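Side-chain contacts in prenyltransference for protein (Lavandula lanata, PDB 5HC8), which probably joins two molecules of dimethylallyl diphosphate in a head-to-middle condensation to make lavandulyl diphosphate, using a fold of the undecaprenyl diphosphate synthase family: residues A[50-54]-A[55-59]; A[63-67]-A[68-72]; A[206-210]-A[211-215]. One frame throughout, in Å; residues are numbered along the deposited sequence.

How the contacts relate
Followed from the N terminus, the three contacts lie in series: each closes only a short local turn, and none nests within or crosses another. Contact 1 ends helix 34-54 and turns the chain into strand 59-65, completing the beta-alpha-beta crossover that began at strand 15-19. That strand carries the chain to contact 2, whose centre is about 26 Å from that of contact 1, on the opposite side of the chain's centre; there the turn faces the bound ligands. Much later, contact 3 leads into strand 212-215, an outermost strand of the same parallel sheet within this chain. Contacts 2 and 3 both also touch the second subunit.

Contact 1. Residues A[50-54]-A[55-59]; sequences SRASQ and LGIKL
Leu55 folds back over the last turn of helix 34-54 and meets Arg51. Its CB lies over the carbonyl oxygens of Arg51 and Ala52. Because CG stands anti to the carbonyl carbon (chi1 -72°), the branch is carried to within 3.3 Å of Arg51 O, the oxygen that also accepts the Leu55 N-H. At the tip, CD1 rests 4.0 Å from Arg51 CG, the two side chains running obliquely past each other, and the leucine goes on to pack against Leu229 and Leu232 of helix 225-237. An arginine can serve here in two ways: its methylenes make the apolar contact while its charged end bends away, where NE forms a salt bridge with Glu225 and Gln54 OE1 lies above one guanidinium face, toward its rim.

The chain then leaves the helix in a Schellman motif. Gly56 N donates to Ser53 O (2.9 Å), and Ile57 N reaches back to Ala52 O (3.1 Å). The positive phi of Gly56, 83°, calls for glycine, since a CB would be jammed against the preceding carbonyl oxygen. Beside the longer bond sits the apolar contact that commonly accompanies this motif, Ile57 CD1 against Ala52 CB at 3.7 Å. One water donates to both Ser53 O and Ile57 O, bridging helix and loop. The chemistry is thus divided: backbone N-H groups and a water satisfy carbonyl oxygens left over where the helix runs out, while the apolar side chains of alanine, leucine and isoleucine pack beside that end as the chain turns toward strand 59-65.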
loop_
_atom_site.group_PDB
_atom_site.type_symbol
_atom_site.label_atom_id
_atom_site.label_comp_id
_atom_site.label_asym_id
_atom_site.label_seq_id
_atom_site.Cartn_x
_atom_site.Cartn_y
_atom_site.Cartn_z
ATOM N N SER A 50 11.964 23.096 3.311
ATOM C CA SER A 50 12.925 23.968 2.570
ATOM C C SER A 50 13.740 23.214 1.598
ATOM O O SER A 50 13.866 23.648 0.459
ATOM C CB SER A 50 13.959 24.584 3.474
ATOM O OG SER A 50 13.384 25.600 4.156
ATOM N N ARG A 51 14.339 22.120 2.063
ATOM C CA ARG A 51 15.187 21.296 1.217
ATOM C C ARG A 51 14.424 20.731 0.011
ATOM O O ARG A 51 14.900 20.812 -1.124
ATOM C CB ARG A 51 15.873 20.240 2.047
ATOM C CG ARG A 51 16.787 19.303 1.293
ATOM C CD ARG A 51 17.927 19.974 0.507
ATOM N NE ARG A 51 18.957 20.387 1.471
ATOM C CZ ARG A 51 20.210 20.644 1.115
ATOM N NH1 ARG A 51 20.547 20.534 -0.132
ATOM N NH2 ARG A 51 21.080 21.021 2.013
ATOM N N ALA A 52 13.206 20.204 0.241
ATOM C CA ALA A 52 12.420 19.620 -0.832
ATOM C C ALA A 52 12.109 20.709 -1.869
ATOM O O ALA A 52 12.192 20.471 -3.085
ATOM C CB ALA A 52 11.122 19.037 -0.283
ATOM N N SER A 53 11.819 21.920 -1.389
ATOM C CA SER A 53 11.573 23.062 -2.292
ATOM C C SER A 53 12.773 23.405 -3.207
ATOM O O SER A 53 12.646 23.465 -4.445
ATOM C CB SER A 53 11.096 24.283 -1.499
ATOM O OG SER A 53 10.922 25.405 -2.347
ATOM N N GLN A 54 13.949 23.443 -2.585
ATOM C CA GLN A 54 15.203 23.739 -3.281
ATOM C C GLN A 54 15.445 22.682 -4.292
ATOM O O GLN A 54 15.970 22.949 -5.370
ATOM C CB GLN A 54 16.385 23.704 -2.333
ATOM C CG GLN A 54 16.464 24.809 -1.283
ATOM C CD GLN A 54 17.606 24.504 -0.279
ATOM O OE1 GLN A 54 18.704 24.034 -0.668
ATOM N NE2 GLN A 54 17.326 24.703 1.018
ATOM N N LEU A 55 15.070 21.462 -3.979
ATOM C CA LEU A 55 15.346 20.360 -4.896
ATOM C C LEU A 55 14.370 20.310 -6.070
ATOM O O LEU A 55 14.505 19.502 -6.953
ATOM C CB LEU A 55 15.318 19.027 -4.150
ATOM C CG LEU A 55 16.468 18.732 -3.210
ATOM C CD1 LEU A 55 16.079 17.616 -2.295
ATOM C CD2 LEU A 55 17.771 18.349 -3.913
ATOM N N GLY A 56 13.357 21.158 -6.083
ATOM C CA GLY A 56 12.428 21.128 -7.192
ATOM C C GLY A 56 11.349 20.073 -7.052
ATOM O O GLY A 56 10.677 19.753 -8.013
ATOM N N ILE A 57 11.164 19.533 -5.860
ATOM C CA ILE A 57 10.010 18.661 -5.615
ATOM C C ILE A 57 8.725 19.553 -5.666
ATOM O O ILE A 57 8.720 20.664 -5.226
ATOM C CB ILE A 57 10.184 17.957 -4.277
ATOM C CG1 ILE A 57 11.341 16.940 -4.347
ATOM C CG2 ILE A 57 8.865 17.297 -3.800
ATOM C CD1 ILE A 57 11.825 16.538 -2.986
ATOM N N LYS A 58 7.680 19.048 -6.262
ATOM C CA LYS A 58 6.466 19.789 -6.494
ATOM C C LYS A 58 5.461 19.633 -5.364
ATOM O O LYS A 58 4.753 20.547 -5.063
ATOM C CB LYS A 58 5.852 19.402 -7.803
ATOM C CG LYS A 58 6.726 19.821 -8.990
ATOM C CD LYS A 58 6.137 19.312 -10.267
ATOM C CE LYS A 58 6.989 19.722 -11.481
ATOM N NZ LYS A 58 6.624 18.854 -12.646
ATOM N N LEU A 59 5.454 18.481 -4.726
ATOM C CA LEU A 59 4.638 18.292 -3.546
ATOM C C LEU A 59 5.355 17.470 -2.488
ATOM O O LEU A 59 5.875 16.408 -2.782
ATOM C CB LEU A 59 3.288 17.662 -4.017
ATOM C CG LEU A 59 2.526 17.013 -2.846
ATOM C CD1 LEU A 59 2.108 18.056 -1.858
ATOM C CD2 LEU A 59 1.350 16.251 -3.428
HETATM O O HOH W 1 10.161 23.140 -5.614
#

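Contact 2. Residues A[63-67]-A[68-72]; sequences WALSP and QNFNR. With ISY (3-methylbut-3-enylsulfanyl(phosphonooxy)phosphinic acid), chain F; 61G (2-methylbuta-1,3-diene), chain D; PIS (trihydrogen thiodiphosphate), chain C.
Ser66 and Asn69 bring their CA atoms within 5.2 Å because the chain passes directly from Pro67 into a 3-10 turn, in which Phe70 N donates to Pro67 O (3.0 Å). Their side chains bond reciprocally to backbone, the pattern known from capping boxes. Ser66 OG, held between the backbone N and the carbonyl carbon (chi1 74°), accepts Asn69 N at 3.1 Å; Asn69 OD1 takes the Ser66 N-H in return at 3.0 Å, nearly straight at hydrogen but from well above the amide plane. This fixes the asparagine's rotation and turns ND2 to the ligand, where it donates to O8 of the thiodiphosphate analogue ISY (2.9 Å) and also to Gly243 O of the second subunit. On the other side of the turn, Leu65 CD2 meets Phe70 CZ at 3.6 Å, the two side chains at about a right angle.

In this undecaprenyl diphosphate synthase-type fold, strand 59-65 of the central parallel sheet delivers the turn to the substrate pocket. Trp63 lays one indole face against the prenyl chain of ISY, CE3 being 3.4 Å from C12, while its other contacts include a ring stack with Phe203. With an alanine at Trp63 this flat support is gone, and the prenyl chain would probably be set free to turn while Phe203 lost its stacking mate. Arg72, extended as far as NE, presents its guanidinium edge to one phosphate group of each ligand, P3 of ISY and P2 of PIS: NH1 donates to O6 of the thiodiphosphate PIS at 2.7 Å and also pairs with Glu76, and 2-methylbuta-1,3-diene lies over a face.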
loop_
_atom_site.group_PDB
_atom_site.type_symbol
_atom_site.label_atom_id
_atom_site.label_comp_id
_atom_site.label_asym_id
_atom_site.label_seq_id
_atom_site.Cartn_x
_atom_site.Cartn_y
_atom_site.Cartn_z
ATOM N N TRP A 63 3.071 13.141 6.944
ATOM C CA TRP A 63 1.962 12.532 7.722
ATOM C C TRP A 63 2.224 12.675 9.184
ATOM O O TRP A 63 3.256 12.196 9.673
ATOM C CB TRP A 63 1.857 11.051 7.461
ATOM C CG TRP A 63 0.605 10.374 7.951
ATOM C CD1 TRP A 63 -0.680 10.888 8.076
ATOM C CD2 TRP A 63 0.499 8.997 8.280
ATOM N NE1 TRP A 63 -1.538 9.885 8.462
ATOM C CE2 TRP A 63 -0.854 8.713 8.525
ATOM C CE3 TRP A 63 1.405 7.942 8.280
ATOM C CZ2 TRP A 63 -1.281 7.426 8.897
ATOM C CZ3 TRP A 63 0.970 6.723 8.663
ATOM C CH2 TRP A 63 -0.352 6.468 8.910
ATOM N N ALA A 64 1.309 13.342 9.901
ATOM C CA ALA A 64 1.558 13.679 11.333
ATOM C C ALA A 64 0.605 12.949 12.300
ATOM O O ALA A 64 0.877 12.809 13.484
ATOM C CB ALA A 64 1.428 15.163 11.550
ATOM N N LEU A 65 -0.547 12.507 11.801
ATOM C CA LEU A 65 -1.492 11.974 12.771
ATOM C C LEU A 65 -2.478 11.114 12.025
ATOM O O LEU A 65 -3.088 11.581 11.111
ATOM C CB LEU A 65 -2.171 13.111 13.491
ATOM C CG LEU A 65 -3.001 12.601 14.670
ATOM C CD1 LEU A 65 -2.147 12.371 15.903
ATOM C CD2 LEU A 65 -4.105 13.599 15.002
ATOM N N SER A 66 -2.546 9.858 12.410
ATOM C CA SER A 66 -3.527 8.898 11.933
ATOM C C SER A 66 -4.772 8.808 12.817
ATOM O O SER A 66 -4.731 9.247 13.980
ATOM C CB SER A 66 -2.909 7.470 11.853
ATOM O OG SER A 66 -2.749 6.884 13.135
ATOM N N PRO A 67 -5.855 8.182 12.296
ATOM C CA PRO A 67 -7.019 7.983 13.196
ATOM C C PRO A 67 -6.659 7.092 14.367
ATOM O O PRO A 67 -7.073 7.361 15.498
ATOM C CB PRO A 67 -8.046 7.281 12.315
ATOM C CG PRO A 67 -7.697 7.777 10.920
ATOM C CD PRO A 67 -6.171 7.816 10.913
ATOM N N GLN A 68 -5.900 6.041 14.083
ATOM C CA GLN A 68 -5.397 5.156 15.130
ATOM C C GLN A 68 -4.679 5.847 16.280
ATOM O O GLN A 68 -4.820 5.452 17.459
ATOM C CB GLN A 68 -4.480 4.090 14.495
ATOM C CG GLN A 68 -5.188 3.028 13.624
ATOM C CD GLN A 68 -5.779 3.547 12.286
ATOM O OE1 GLN A 68 -5.250 4.489 11.670
ATOM N NE2 GLN A 68 -6.945 2.980 11.885
ATOM N N ASN A 69 -3.904 6.881 15.964
ATOM C CA ASN A 69 -3.231 7.657 16.945
ATOM C C ASN A 69 -4.143 8.276 18.015
ATOM O O ASN A 69 -3.646 8.655 19.080
ATOM C CB ASN A 69 -2.480 8.833 16.324
ATOM C CG ASN A 69 -1.208 8.446 15.535
ATOM O OD1 ASN A 69 -0.716 9.246 14.687
ATOM N ND2 ASN A 69 -0.628 7.305 15.851
ATOM N N PHE A 70 -5.419 8.466 17.716
ATOM C CA PHE A 70 -6.368 9.008 18.723
ATOM C C PHE A 70 -6.583 8.062 19.934
ATOM O O PHE A 70 -7.163 8.474 20.929
ATOM C CB PHE A 70 -7.719 9.382 18.087
ATOM C CG PHE A 70 -7.670 10.660 17.323
ATOM C CD1 PHE A 70 -7.799 11.868 17.980
ATOM C CD2 PHE A 70 -7.391 10.674 15.959
ATOM C CE1 PHE A 70 -7.720 13.058 17.296
ATOM C CE2 PHE A 70 -7.327 11.868 15.253
ATOM C CZ PHE A 70 -7.511 13.061 15.915
ATOM N N ASN A 71 -6.131 6.819 19.817
ATOM C CA ASN A 71 -6.192 5.811 20.871
ATOM C C ASN A 71 -5.009 5.844 21.781
ATOM O O ASN A 71 -4.864 4.970 22.660
ATOM C CB ASN A 71 -6.326 4.421 20.261
ATOM C CG ASN A 71 -7.726 4.149 19.761
ATOM O OD1 ASN A 71 -8.670 4.818 20.154
ATOM N ND2 ASN A 71 -7.865 3.150 18.884
ATOM N N ARG A 72 -4.153 6.830 21.603
ATOM C CA ARG A 72 -3.044 7.057 22.542
ATOM C C ARG A 72 -3.606 7.833 23.722
ATOM O O ARG A 72 -4.793 8.176 23.714
ATOM C CB ARG A 72 -1.901 7.839 21.905
ATOM C CG ARG A 72 -1.266 6.997 20.772
ATOM C CD ARG A 72 -0.018 7.678 20.247
ATOM N NE ARG A 72 0.529 6.989 19.104
ATOM C CZ ARG A 72 1.767 7.172 18.612
ATOM N NH1 ARG A 72 2.620 8.042 19.154
ATOM N NH2 ARG A 72 2.118 6.479 17.549
HETATM P P1 ISY F . 2.505 1.837 13.974
HETATM O O2 ISY F . 1.859 3.362 13.913
HETATM P P3 ISY F . 2.544 4.740 14.256
HETATM O O4 ISY F . 4.075 1.872 13.799
HETATM O O5 ISY F . 1.847 0.847 12.971
HETATM O O6 ISY F . 2.174 1.351 15.378
HETATM O O7 ISY F . 3.512 4.589 15.373
HETATM O O8 ISY F . 1.395 5.841 14.414
HETATM S S9 ISY F . 3.742 5.167 12.541
HETATM C C10 ISY F . 2.523 5.882 11.463
HETATM C C11 ISY F . 2.957 7.325 11.441
HETATM C C12 ISY F . 1.978 8.448 11.637
HETATM C C13 ISY F . 2.471 9.820 11.584
HETATM C C14 ISY F . 0.584 8.197 12.075
HETATM C CAC 61G D . 1.979 10.335 15.417
HETATM C CAE 61G D . 3.198 11.262 15.654
HETATM C CAB 61G D . 3.286 12.730 15.334
HETATM C CAD 61G D . 4.409 10.634 16.048
HETATM C CAA 61G D . 4.265 9.243 16.298
HETATM P P1 PIS C . 7.483 5.421 18.537
HETATM O O1 PIS C . 6.739 6.836 18.692
HETATM P P2 PIS C . 5.929 7.687 17.619
HETATM S S1 PIS C . 4.960 6.545 16.929
HETATM O O2 PIS C . 7.378 4.825 17.117
HETATM O O3 PIS C . 8.942 5.600 18.955
HETATM O O4 PIS C . 6.975 8.188 16.686
HETATM O O5 PIS C . 6.661 4.471 19.466
HETATM O O6 PIS C . 5.118 8.779 18.467
#

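Contact 3. Residues A[206-210]-A[211-215]; sequences WQLPF and TEFYF
Leu208 and Thr211 cross at a slant, with the leucine CD2 methyl 3.4 Å from Thr211 OG1 and 4.1 Å from its CG2. Threonine suits the place because its two branches do different work. OG1, anti to the carbonyl carbon (chi1 -52°), is turned back over the bend of the chain, where it is 3.4 Å from Leu208 CA and bonds to Pro188 O; CG2 offers the leucine a methyl group. The other leucine methyl, CD1, points to Phe213, meeting CE1 at 4.1 Å. Here the two side chains stand at about a right angle, and CD1 comes to the ring obliquely.

The bend brings the chain into strand 212-215, an outermost strand of the parallel sheet within this subunit, beside strand 190-193, whose Leu191 touches Leu208, Thr211 and Phe213 alike. Phe213 also packs on Leu200 of the second subunit.

Glu212 starts away from the bend, but its carboxylate curls back toward it. One water donates both to its OE2 (3.0 Å) and to Phe210 O (2.7 Å), tying the carboxylate to the bend. Its charge is met twice: OE1 forms a salt bridge with Arg238, and OE2 another with Arg199 of the second subunit.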
loop_
_atom_site.group_PDB
_atom_site.type_symbol
_atom_site.label_atom_id
_atom_site.label_comp_id
_atom_site.label_asym_id
_atom_site.label_seq_id
_atom_site.Cartn_x
_atom_site.Cartn_y
_atom_site.Cartn_z
ATOM N N TRP A 206 -4.787 3.785 -1.731
ATOM C CA TRP A 206 -5.086 4.014 -3.129
ATOM C C TRP A 206 -3.893 4.683 -3.863
ATOM O O TRP A 206 -3.610 4.354 -5.036
ATOM C CB TRP A 206 -6.307 4.903 -3.276
ATOM C CG TRP A 206 -6.539 5.380 -4.671
ATOM C CD1 TRP A 206 -5.925 6.419 -5.304
ATOM C CD2 TRP A 206 -7.411 4.760 -5.639
ATOM N NE1 TRP A 206 -6.391 6.508 -6.599
ATOM C CE2 TRP A 206 -7.297 5.494 -6.833
ATOM C CE3 TRP A 206 -8.313 3.705 -5.590
ATOM C CZ2 TRP A 206 -8.057 5.179 -7.963
ATOM C CZ3 TRP A 206 -8.970 3.334 -6.715
ATOM C CH2 TRP A 206 -8.900 4.115 -7.881
ATOM N N GLN A 207 -3.281 5.606 -3.155
ATOM C CA GLN A 207 -2.220 6.432 -3.703
ATOM C C GLN A 207 -0.925 5.732 -4.041
ATOM O O GLN A 207 -0.095 6.360 -4.724
ATOM C CB GLN A 207 -1.993 7.709 -2.871
ATOM C CG GLN A 207 -3.178 8.668 -2.822
ATOM C CD GLN A 207 -4.288 8.345 -1.802
ATOM O OE1 GLN A 207 -4.288 7.270 -1.143
ATOM N NE2 GLN A 207 -5.245 9.277 -1.663
ATOM N N LEU A 208 -0.737 4.488 -3.626
ATOM C CA LEU A 208 0.601 3.844 -3.614
ATOM C C LEU A 208 0.919 2.718 -4.582
ATOM O O LEU A 208 1.851 1.988 -4.290
ATOM C CB LEU A 208 0.923 3.347 -2.153
ATOM C CG LEU A 208 0.929 4.402 -1.052
ATOM C CD1 LEU A 208 1.500 3.729 0.219
ATOM C CD2 LEU A 208 1.793 5.622 -1.380
ATOM N N PRO A 209 0.157 2.519 -5.725
ATOM C CA PRO A 209 0.366 1.312 -6.539
ATOM C C PRO A 209 1.783 1.235 -7.118
ATOM O O PRO A 209 2.311 0.142 -7.189
ATOM C CB PRO A 209 -0.701 1.413 -7.671
ATOM C CG PRO A 209 -1.108 2.856 -7.705
ATOM C CD PRO A 209 -0.870 3.399 -6.315
ATOM N N PHE A 210 2.408 2.376 -7.392
ATOM C CA PHE A 210 3.774 2.374 -8.023
ATOM C C PHE A 210 4.790 3.180 -7.307
ATOM O O PHE A 210 5.909 3.298 -7.771
ATOM C CB PHE A 210 3.691 2.715 -9.535
ATOM C CG PHE A 210 2.882 1.656 -10.332
ATOM C CD1 PHE A 210 3.443 0.431 -10.626
ATOM C CD2 PHE A 210 1.590 1.918 -10.691
ATOM C CE1 PHE A 210 2.725 -0.533 -11.316
ATOM C CE2 PHE A 210 0.843 0.952 -11.372
ATOM C CZ PHE A 210 1.415 -0.243 -11.675
ATOM N N THR A 211 4.414 3.794 -6.183
ATOM C CA THR A 211 5.348 4.458 -5.325
ATOM C C THR A 211 6.581 3.603 -4.899
ATOM O O THR A 211 6.490 2.426 -4.551
ATOM C CB THR A 211 4.598 4.839 -4.056
ATOM O OG1 THR A 211 3.399 5.553 -4.424
ATOM C CG2 THR A 211 5.457 5.653 -3.112
ATOM N N GLU A 212 7.757 4.205 -5.014
ATOM C CA GLU A 212 8.999 3.617 -4.481
ATOM C C GLU A 212 9.010 3.823 -2.997
ATOM O O GLU A 212 8.795 4.949 -2.516
ATOM C CB GLU A 212 10.198 4.310 -5.158
ATOM C CG GLU A 212 10.295 3.975 -6.634
ATOM C CD GLU A 212 10.603 2.506 -6.900
ATOM O OE1 GLU A 212 11.221 1.872 -6.055
ATOM O OE2 GLU A 212 10.190 1.984 -7.929
ATOM N N PHE A 213 9.264 2.756 -2.249
ATOM C CA PHE A 213 9.397 2.836 -0.806
ATOM C C PHE A 213 10.875 2.898 -0.383
ATOM O O PHE A 213 11.729 2.177 -0.920
ATOM C CB PHE A 213 8.788 1.603 -0.157
ATOM C CG PHE A 213 7.318 1.389 -0.433
ATOM C CD1 PHE A 213 6.480 2.413 -0.781
ATOM C CD2 PHE A 213 6.801 0.156 -0.345
ATOM C CE1 PHE A 213 5.113 2.187 -0.964
ATOM C CE2 PHE A 213 5.451 -0.095 -0.536
ATOM C CZ PHE A 213 4.591 0.922 -0.813
ATOM N N TYR A 214 11.156 3.783 0.556
ATOM C CA TYR A 214 12.424 3.905 1.181
ATOM C C TYR A 214 12.289 3.887 2.693
ATOM O O TYR A 214 11.607 4.708 3.285
ATOM C CB TYR A 214 13.035 5.202 0.729
ATOM C CG TYR A 214 14.401 5.531 1.343
ATOM C CD1 TYR A 214 15.567 5.020 0.818
ATOM C CD2 TYR A 214 14.497 6.343 2.483
ATOM C CE1 TYR A 214 16.800 5.324 1.373
ATOM C CE2 TYR A 214 15.700 6.636 3.059
ATOM C CZ TYR A 214 16.844 6.171 2.497
ATOM O OH TYR A 214 18.024 6.548 3.061
ATOM N N PHE A 215 12.927 2.910 3.318
ATOM C CA PHE A 215 12.849 2.721 4.752
ATOM C C PHE A 215 14.223 2.980 5.354
ATOM O O PHE A 215 15.190 2.421 4.871
ATOM C CB PHE A 215 12.434 1.296 5.033
ATOM C CG PHE A 215 11.114 0.916 4.441
ATOM C CD1 PHE A 215 9.945 1.281 5.028
ATOM C CD2 PHE A 215 11.053 0.134 3.255
ATOM C CE1 PHE A 215 8.721 0.943 4.462
ATOM C CE2 PHE A 215 9.812 -0.206 2.729
ATOM C CZ PHE A 215 8.661 0.213 3.314
HETATM O O HOH W 2 4.313 0.887 -4.575
HETATM O O HOH W 3 7.746 2.514 -9.513
#